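Local coordinates for protein tryptophanyl-tRNA synthetase (PDB 3HV0) that probably attaches L-tryptophan to its cognate tRNA at the expense of ATP, as a class I aminoacyl-tRNA synthetase, at residues 75-81 / 108-114; 81-87 / 134-138; 276-280 / 359-363. One frame throughout, in Å; residues are numbered along the deposited sequence.

Contact 1: 75-81 / 108-114. With TRP (tryptophan), chain C.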
# COMPACT_ATOMS: atom_id res chain seq x y z
N PHE A 75 -7.39 -11.51 -24.35
CA PHE A 75 -7.41 -11.50 -22.90
C PHE A 75 -5.94 -11.48 -22.45
O PHE A 75 -5.05 -11.35 -23.29
CB PHE A 75 -8.14 -12.74 -22.36
CG PHE A 75 -7.48 -14.05 -22.70
CD1 PHE A 75 -6.67 -14.69 -21.77
CD2 PHE A 75 -7.68 -14.65 -23.93
CE1 PHE A 75 -6.06 -15.89 -22.07
CE2 PHE A 75 -7.08 -15.85 -24.24
CZ PHE A 75 -6.26 -16.47 -23.32
N TYR A 76 -5.70 -11.59 -21.15
CA TYR A 76 -4.31 -11.64 -20.64
C TYR A 76 -4.10 -12.65 -19.54
O TYR A 76 -5.05 -13.07 -18.87
CB TYR A 76 -3.82 -10.26 -20.20
CG TYR A 76 -4.31 -9.71 -18.87
CD1 TYR A 76 -5.55 -9.10 -18.77
CD2 TYR A 76 -3.49 -9.71 -17.73
CE1 TYR A 76 -6.00 -8.54 -17.58
CE2 TYR A 76 -3.94 -9.16 -16.52
CZ TYR A 76 -5.19 -8.56 -16.46
OH TYR A 76 -5.67 -7.99 -15.28
N LEU A 77 -2.83 -13.04 -19.37
CA LEU A 77 -2.44 -14.00 -18.34
C LEU A 77 -1.83 -13.24 -17.17
O LEU A 77 -1.23 -12.22 -17.35
CB LEU A 77 -1.43 -15.00 -18.91
CG LEU A 77 -1.90 -15.83 -20.12
CD1 LEU A 77 -0.76 -16.27 -21.04
CD2 LEU A 77 -2.72 -17.03 -19.67
N TYR A 78 -2.03 -13.73 -15.96
CA TYR A 78 -1.37 -13.19 -14.78
C TYR A 78 -0.92 -14.35 -13.89
O TYR A 78 -1.71 -15.19 -13.48
CB TYR A 78 -2.29 -12.24 -14.02
CG TYR A 78 -1.97 -11.98 -12.55
CD1 TYR A 78 -0.68 -11.72 -12.12
CD2 TYR A 78 -2.98 -11.92 -11.61
CE1 TYR A 78 -0.41 -11.45 -10.79
CE2 TYR A 78 -2.72 -11.65 -10.28
CZ TYR A 78 -1.43 -11.42 -9.87
OH TYR A 78 -1.19 -11.16 -8.52
N THR A 79 0.38 -14.40 -13.65
CA THR A 79 0.93 -15.35 -12.71
C THR A 79 1.97 -14.64 -11.84
O THR A 79 2.25 -13.50 -12.07
CB THR A 79 1.49 -16.55 -13.42
OG1 THR A 79 1.43 -17.66 -12.53
CG2 THR A 79 2.91 -16.34 -13.85
N GLY A 80 2.49 -15.32 -10.84
CA GLY A 80 3.42 -14.67 -9.89
C GLY A 80 4.38 -15.59 -9.18
O GLY A 80 4.36 -16.79 -9.39
N ARG A 81 5.24 -14.98 -8.36
CA ARG A 81 6.32 -15.66 -7.66
C ARG A 81 6.71 -14.87 -6.38
O ARG A 81 6.83 -13.66 -6.39
CB ARG A 81 7.48 -15.83 -8.65
CG ARG A 81 8.87 -15.95 -8.06
CD ARG A 81 9.08 -17.21 -7.22
NE ARG A 81 10.41 -17.24 -6.63
CZ ARG A 81 10.82 -18.12 -5.73
NH1 ARG A 81 10.01 -19.07 -5.31
NH2 ARG A 81 12.05 -18.05 -5.25
N VAL A 108 -1.14 -14.24 -26.24
CA VAL A 108 -1.72 -13.14 -25.50
C VAL A 108 -0.69 -12.49 -24.62
O VAL A 108 0.35 -13.08 -24.39
CB VAL A 108 -2.90 -13.62 -24.65
CG1 VAL A 108 -4.06 -14.09 -25.57
CG2 VAL A 108 -2.44 -14.70 -23.64
N PRO A 109 -0.95 -11.25 -24.15
CA PRO A 109 -0.04 -10.58 -23.21
C PRO A 109 0.00 -11.30 -21.91
O PRO A 109 -0.99 -11.93 -21.55
CB PRO A 109 -0.67 -9.20 -23.01
CG PRO A 109 -1.49 -8.97 -24.20
CD PRO A 109 -1.98 -10.33 -24.66
N LEU A 110 1.13 -11.18 -21.20
CA LEU A 110 1.32 -11.77 -19.87
C LEU A 110 1.88 -10.75 -18.91
O LEU A 110 2.64 -9.87 -19.31
CB LEU A 110 2.28 -12.98 -19.95
CG LEU A 110 2.94 -13.53 -18.67
CD1 LEU A 110 1.93 -14.23 -17.81
CD2 LEU A 110 4.08 -14.47 -19.06
N VAL A 111 1.53 -10.91 -17.65
CA VAL A 111 1.84 -9.98 -16.58
C VAL A 111 2.33 -10.83 -15.38
O VAL A 111 1.65 -11.77 -15.05
CB VAL A 111 0.54 -9.19 -16.25
CG1 VAL A 111 0.26 -9.15 -14.76
CG2 VAL A 111 0.58 -7.78 -16.90
N ILE A 112 3.50 -10.54 -14.80
CA ILE A 112 4.12 -11.38 -13.77
C ILE A 112 4.56 -10.55 -12.52
O ILE A 112 5.37 -9.64 -12.63
CB ILE A 112 5.34 -12.12 -14.33
CG1 ILE A 112 4.98 -12.94 -15.59
CG2 ILE A 112 5.90 -13.06 -13.31
CD1 ILE A 112 6.13 -13.71 -16.22
N GLN A 113 4.07 -10.92 -11.33
CA GLN A 113 4.30 -10.14 -10.11
C GLN A 113 5.33 -10.80 -9.17
O GLN A 113 5.14 -11.93 -8.71
CB GLN A 113 2.98 -9.96 -9.35
CG GLN A 113 3.13 -9.25 -8.00
CD GLN A 113 1.81 -9.16 -7.22
OE1 GLN A 113 1.16 -10.17 -6.99
NE2 GLN A 113 1.42 -7.96 -6.81
N LEU A 114 6.43 -10.11 -8.91
CA LEU A 114 7.36 -10.61 -7.93
C LEU A 114 7.05 -9.95 -6.59
O LEU A 114 7.18 -8.75 -6.44
CB LEU A 114 8.79 -10.38 -8.40
CG LEU A 114 9.08 -11.45 -9.48
CD1 LEU A 114 9.59 -10.86 -10.79
CD2 LEU A 114 10.00 -12.50 -8.89
N TRP C . 2.31 -15.12 -3.35
CA TRP C . 2.65 -16.09 -4.44
C TRP C . 3.66 -17.11 -3.92
O TRP C . 4.35 -16.85 -2.92
CB TRP C . 3.18 -15.39 -5.70
CG TRP C . 2.10 -14.87 -6.62
CD1 TRP C . 1.71 -13.57 -6.78
CD2 TRP C . 1.27 -15.64 -7.51
NE1 TRP C . 0.71 -13.48 -7.71
CE2 TRP C . 0.41 -14.74 -8.16
CE3 TRP C . 1.19 -17.00 -7.81
CZ2 TRP C . -0.53 -15.16 -9.10
CZ3 TRP C . 0.25 -17.41 -8.74
CH2 TRP C . -0.61 -16.49 -9.37
OXT TRP C . 3.77 -18.20 -4.51

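Contact 2: 81-87 / 134-138. With TRP (tryptophan), chain C.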
# COMPACT_ATOMS: atom_id res chain seq x y z
N ARG A 81 5.24 -14.98 -8.36
CA ARG A 81 6.32 -15.66 -7.66
C ARG A 81 6.71 -14.87 -6.38
O ARG A 81 6.83 -13.66 -6.39
CB ARG A 81 7.48 -15.83 -8.65
CG ARG A 81 8.87 -15.95 -8.06
CD ARG A 81 9.08 -17.21 -7.22
NE ARG A 81 10.41 -17.24 -6.63
CZ ARG A 81 10.82 -18.12 -5.73
NH1 ARG A 81 10.01 -19.07 -5.31
NH2 ARG A 81 12.05 -18.05 -5.25
N GLY A 82 6.87 -15.57 -5.27
CA GLY A 82 7.32 -14.94 -4.03
C GLY A 82 8.80 -15.21 -3.79
O GLY A 82 9.16 -16.33 -3.51
N PRO A 83 9.66 -14.18 -3.93
CA PRO A 83 11.10 -14.35 -3.79
C PRO A 83 11.59 -14.55 -2.34
O PRO A 83 12.10 -13.62 -1.73
CB PRO A 83 11.65 -13.03 -4.34
CG PRO A 83 10.61 -12.07 -4.10
CD PRO A 83 9.32 -12.78 -4.22
N SER A 84 11.45 -15.77 -1.82
CA SER A 84 12.01 -16.13 -0.51
C SER A 84 13.37 -16.80 -0.62
O SER A 84 14.01 -17.07 0.39
CB SER A 84 11.05 -17.06 0.21
OG SER A 84 10.34 -17.84 -0.73
N SER A 85 13.79 -17.09 -1.85
CA SER A 85 15.10 -17.72 -2.10
C SER A 85 15.66 -17.12 -3.37
O SER A 85 14.92 -16.63 -4.22
CB SER A 85 14.95 -19.24 -2.27
OG SER A 85 14.31 -19.57 -3.49
N GLU A 86 16.98 -17.16 -3.49
CA GLU A 86 17.67 -16.55 -4.62
C GLU A 86 17.39 -17.28 -5.93
O GLU A 86 17.38 -16.64 -6.99
CB GLU A 86 19.17 -16.46 -4.37
CG GLU A 86 19.82 -15.35 -5.19
CD GLU A 86 21.31 -15.23 -4.96
OE1 GLU A 86 21.71 -14.66 -3.92
OE2 GLU A 86 22.07 -15.68 -5.86
N SER A 87 17.16 -18.59 -5.85
CA SER A 87 16.82 -19.38 -7.03
C SER A 87 15.45 -20.06 -6.91
O SER A 87 14.98 -20.38 -5.83
CB SER A 87 17.90 -20.42 -7.29
OG SER A 87 17.69 -21.02 -8.55
N TYR A 134 16.57 -10.89 -4.34
CA TYR A 134 16.11 -12.23 -4.65
C TYR A 134 15.08 -12.14 -5.77
O TYR A 134 14.97 -13.05 -6.60
CB TYR A 134 15.42 -12.88 -3.47
CG TYR A 134 16.26 -13.38 -2.32
CD1 TYR A 134 17.65 -13.31 -2.32
CD2 TYR A 134 15.63 -13.94 -1.21
CE1 TYR A 134 18.40 -13.77 -1.23
CE2 TYR A 134 16.35 -14.39 -0.11
CZ TYR A 134 17.73 -14.32 -0.13
OH TYR A 134 18.43 -14.79 0.96
N ALA A 135 14.30 -11.07 -5.76
CA ALA A 135 13.35 -10.78 -6.82
C ALA A 135 14.05 -10.66 -8.17
O ALA A 135 13.61 -11.26 -9.14
CB ALA A 135 12.59 -9.52 -6.53
N TYR A 136 15.14 -9.90 -8.22
CA TYR A 136 15.80 -9.66 -9.51
C TYR A 136 16.49 -10.89 -10.06
O TYR A 136 16.47 -11.12 -11.27
CB TYR A 136 16.69 -8.41 -9.50
CG TYR A 136 15.91 -7.23 -10.02
CD1 TYR A 136 16.15 -6.68 -11.28
CD2 TYR A 136 14.84 -6.72 -9.28
CE1 TYR A 136 15.36 -5.61 -11.77
CE2 TYR A 136 14.07 -5.65 -9.74
CZ TYR A 136 14.33 -5.11 -10.98
OH TYR A 136 13.52 -4.07 -11.38
N GLU A 137 17.07 -11.71 -9.19
CA GLU A 137 17.66 -12.96 -9.63
C GLU A 137 16.58 -13.90 -10.11
O GLU A 137 16.71 -14.53 -11.17
CB GLU A 137 18.47 -13.61 -8.52
CG GLU A 137 19.70 -12.82 -8.10
CD GLU A 137 20.69 -12.65 -9.22
OE1 GLU A 137 20.74 -13.52 -10.11
OE2 GLU A 137 21.42 -11.64 -9.22
N ASN A 138 15.50 -13.98 -9.34
CA ASN A 138 14.31 -14.75 -9.73
C ASN A 138 13.77 -14.39 -11.12
O ASN A 138 13.37 -15.29 -11.86
CB ASN A 138 13.20 -14.59 -8.69
CG ASN A 138 13.45 -15.41 -7.42
OD1 ASN A 138 12.53 -15.61 -6.64
ND2 ASN A 138 14.69 -15.88 -7.21
N TRP C . 2.31 -15.12 -3.35
CA TRP C . 2.65 -16.09 -4.44
C TRP C . 3.66 -17.11 -3.92
O TRP C . 4.35 -16.85 -2.92
CB TRP C . 3.18 -15.39 -5.70
CG TRP C . 2.10 -14.87 -6.62
CD1 TRP C . 1.71 -13.57 -6.78
CD2 TRP C . 1.27 -15.64 -7.51
NE1 TRP C . 0.71 -13.48 -7.71
CE2 TRP C . 0.41 -14.74 -8.16
CE3 TRP C . 1.19 -17.00 -7.81
CZ2 TRP C . -0.53 -15.16 -9.10
CZ3 TRP C . 0.25 -17.41 -8.74
CH2 TRP C . -0.61 -16.49 -9.37
OXT TRP C . 3.77 -18.20 -4.51

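Contact 3: 276-280 / 359-363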
# COMPACT_ATOMS: atom_id res chain seq x y z
N ILE A 276 15.21 -29.24 -4.97
CA ILE A 276 15.96 -29.10 -6.22
C ILE A 276 15.84 -27.67 -6.83
O ILE A 276 14.75 -27.24 -7.24
CB ILE A 276 15.46 -30.17 -7.24
CG1 ILE A 276 16.60 -30.97 -7.83
CG2 ILE A 276 14.75 -29.55 -8.39
CD1 ILE A 276 17.33 -31.80 -6.79
N PHE A 277 16.94 -26.92 -6.86
CA PHE A 277 16.93 -25.59 -7.48
C PHE A 277 17.38 -25.65 -8.94
O PHE A 277 18.15 -26.51 -9.33
CB PHE A 277 17.80 -24.61 -6.70
CG PHE A 277 17.36 -24.40 -5.28
CD1 PHE A 277 16.45 -23.39 -4.95
CD2 PHE A 277 17.88 -25.17 -4.25
CE1 PHE A 277 16.07 -23.17 -3.63
CE2 PHE A 277 17.49 -24.96 -2.93
CZ PHE A 277 16.58 -23.96 -2.62
N VAL A 278 16.91 -24.70 -9.75
CA VAL A 278 17.29 -24.67 -11.17
C VAL A 278 18.77 -24.38 -11.41
O VAL A 278 19.27 -24.65 -12.49
CB VAL A 278 16.46 -23.65 -11.99
CG1 VAL A 278 14.99 -24.04 -11.99
CG2 VAL A 278 16.66 -22.26 -11.46
N ASN A 279 19.46 -23.82 -10.41
CA ASN A 279 20.91 -23.59 -10.50
C ASN A 279 21.76 -24.65 -9.78
O ASN A 279 22.94 -24.43 -9.53
CB ASN A 279 21.27 -22.20 -9.98
CG ASN A 279 21.10 -22.07 -8.48
OD1 ASN A 279 20.33 -22.79 -7.86
ND2 ASN A 279 21.83 -21.14 -7.89
N ASP A 280 21.16 -25.79 -9.45
CA ASP A 280 21.90 -26.90 -8.85
C ASP A 280 22.73 -27.63 -9.91
O ASP A 280 22.26 -27.86 -11.03
CB ASP A 280 20.96 -27.92 -8.17
CG ASP A 280 20.69 -27.60 -6.71
OD1 ASP A 280 21.41 -26.78 -6.11
OD2 ASP A 280 19.75 -28.20 -6.15
N THR A 359 17.70 -28.77 -16.05
CA THR A 359 18.36 -27.75 -15.27
C THR A 359 19.54 -27.14 -16.04
O THR A 359 19.90 -25.98 -15.83
CB THR A 359 18.80 -28.33 -13.90
OG1 THR A 359 18.34 -27.48 -12.84
CG2 THR A 359 20.31 -28.54 -13.84
N LYS A 360 20.12 -27.90 -16.95
CA LYS A 360 21.22 -27.42 -17.80
C LYS A 360 20.71 -26.51 -18.91
O LYS A 360 21.32 -25.48 -19.23
CB LYS A 360 21.98 -28.60 -18.40
N ASN A 361 19.59 -26.89 -19.50
CA ASN A 361 18.93 -26.08 -20.52
C ASN A 361 18.42 -24.75 -19.95
O ASN A 361 18.48 -23.72 -20.62
CB ASN A 361 17.77 -26.86 -21.14
CG ASN A 361 17.35 -26.33 -22.49
OD1 ASN A 361 16.74 -25.27 -22.61
ND2 ASN A 361 17.65 -27.10 -23.53
N HIS A 362 17.92 -24.78 -18.72
CA HIS A 362 17.54 -23.56 -18.03
C HIS A 362 18.76 -22.71 -17.69
O HIS A 362 18.72 -21.49 -17.81
CB HIS A 362 16.71 -23.89 -16.76
CG HIS A 362 16.27 -22.68 -16.01
ND1 HIS A 362 17.06 -22.08 -15.04
CD2 HIS A 362 15.16 -21.91 -16.11
CE1 HIS A 362 16.44 -21.01 -14.57
NE2 HIS A 362 15.28 -20.90 -15.19
N GLN A 363 19.86 -23.33 -17.26
CA GLN A 363 21.04 -22.59 -16.80
C GLN A 363 21.76 -21.84 -17.92
O GLN A 363 22.26 -20.74 -17.67
CB GLN A 363 22.00 -23.50 -16.06
CG GLN A 363 21.59 -23.75 -14.62
CD GLN A 363 22.08 -25.08 -14.06
OE1 GLN A 363 22.16 -25.28 -12.84
NE2 GLN A 363 22.38 -26.02 -14.95

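Contact 1: 75-81 / 108-114
Leu77, Thr79 and Arg81 bond in alternation with Pro109, Val111 and Gln113 along a parallel backbone ladder. Leu77 N gives a nearly straight bond to Pro109 O (3.1 Å, 167° at the hydrogen), and Thr79 N to Val111 O, Gln113 N to Thr79 O and Arg81 N to Gln113 O continue it; the return bond from Val111 N to Leu77 O is bent and weak. Between these rungs come CA-H...O contacts, such as Tyr78 CA to Val111 O at 3.3 Å.

Several apolar contacts lie at the start of the ladder. Val108 turns its two methyls to different partners: CG1 sits over one face of the Phe75 ring, 4.0 Å from its centroid, whereas CG2 meets Leu77 CD1 at 3.5 Å. Strands 76-81 and 110-114 are the two ends of a right-handed beta-alpha-beta unit closed by helix 93-106, part of the Rossmann-type catalytic core of class I synthetases.

The polar side-chain contacts belong to the tryptophan pocket. With CG anti to its backbone N (chi1 159°), Tyr78 runs its ring past Val111 and brings OH to the indole, whose NE1 donates to Tyr78 OH (3.1 Å); the same hydroxyl is hydrogen-bonded to Gln201 O. One face of the Tyr78 ring carries the ligand's CZ2. Extended Gln113 holds OE1 3.0 Å from Tyr78 OH, its amide about 70° from the phenol plane, while NE2 is engaged by Asn157 and Val200. Gly80, lacking a side chain, lets the indole rest against its CA, 3.4 Å from the ligand's CD2.

Contact 2: 81-87 / 134-138
Arg81 and Asn138 cross at about a right angle, tying the loop that leads into the HIGH-like signature of class I synthetases (His89 to His92) to helix 128-143. The arginine approaches side-on and spends two nitrogens on one oxygen: NE lies 2.7 Å and NH2 2.8 Å from Asn138 OD1. The oxygen sits at the edge of the guanidinium, close to its plane, but both donors come from the same face of the amide, with NE 44° out of the carbonyl plane. A bend at chi2 (66°) turns the arginine chain to this position, and NH2 also donates to Ser85 OG, so the rotation of the guanidinium is fixed by three bonds to two acceptors. The other end of the amide serves the loop backbone, Asn138 ND2 donating to Ser85 O on a lone pair (3.1 Å).

Tyr134 turns one face of its ring to the loop. The peptide between Ser85 and Glu86 spans that face, with Glu86 N over the centre, whereas Pro83 O lies in the ring plane at the edge, 3.6 Å from Tyr134 CD2. Pro83, centre of an inverse gamma turn, sets its ring against the helix backbone and packs CG on Ala135 CB. Next door, Gly82 passes beside the carboxylate of the bound tryptophan.

Glu86 and Glu137 run side by side in the same direction. Their carboxylates are not in contact, and a salt bridge from Glu137 OE1 to Arg366 of helix 344-367 may offset the like charge; the touching parts are aliphatic, Glu86 CG lying 3.9 Å from Glu137 CG.

Contact 3: 276-280 / 359-363
Val278 meets His362 and Thr359 at once, placing a loop turn on helix 344-367. Its CG1 stands over one face of the imidazole, 4.2 Å from the ring centroid and 12° off the normal, a CH-pi contact displaced toward the rim. The other methyl reaches the ring too, with CG2 3.4 Å from His362 CE1. Thr359 OG1 donates to Val278 O (3.0 Å), but it comes from above the carbonyl plane at a C=O...donor angle of only 101°. Alongside, Thr359 CG2 packs on Asp280 O at 3.5 Å, and the aliphatic part of Gln363 brings CG to 3.3 Å from Val278 O.

A second shell fixes both partners. His362 has CG anti to its backbone N (chi1 180°), which swings the ring from the helix toward the valine, and NE2 is hydrogen-bonded to Asp141 O of helix 128-143. Residues Phe277 to Asp280 form a type I turn, closed by Asp280 N donating to Phe277 O (3.1 Å). The carboxylate of Asp280 returns across it: OD2 accepts from Phe277 N (3.2 Å), the donor lying above the carboxylate plane, and the same oxygen is salt-bridged to Lys288 of helix 282-292.

Further out, the loop backbone pairs with Leu88 and Val90, and the Phe277 ring meets that of His89. The turn thus contacts both the HIGH-like segment and helix 344-367, consistent with the junction between catalytic core and C-terminal helical domain in tryptophanyl-tRNA synthetases.

How the contacts relate
Contacts 1 and 2 cross along the chain, share Arg81 and both touch the bound tryptophan; their centres lie 16 Å apart, and Leu114 CD2 packs on Asn138 CB at 3.8 Å. Through Arg81, the last residue of strand 76-81, the parallel strand pair of contact 1, within the mixed sheet, passes directly into the loop of contact 2. Contact 3 follows both in sequence. It is centred 14 Å from contact 2 and meets it through Ser87, which reaches Val278 and Asn279, whereas contact 1 lies 23 Å away, centre to centre, without touching. Together they trace a path from the amino acid pocket, past the HIGH-like segment, to helix 344-367 of the helical C-terminal part.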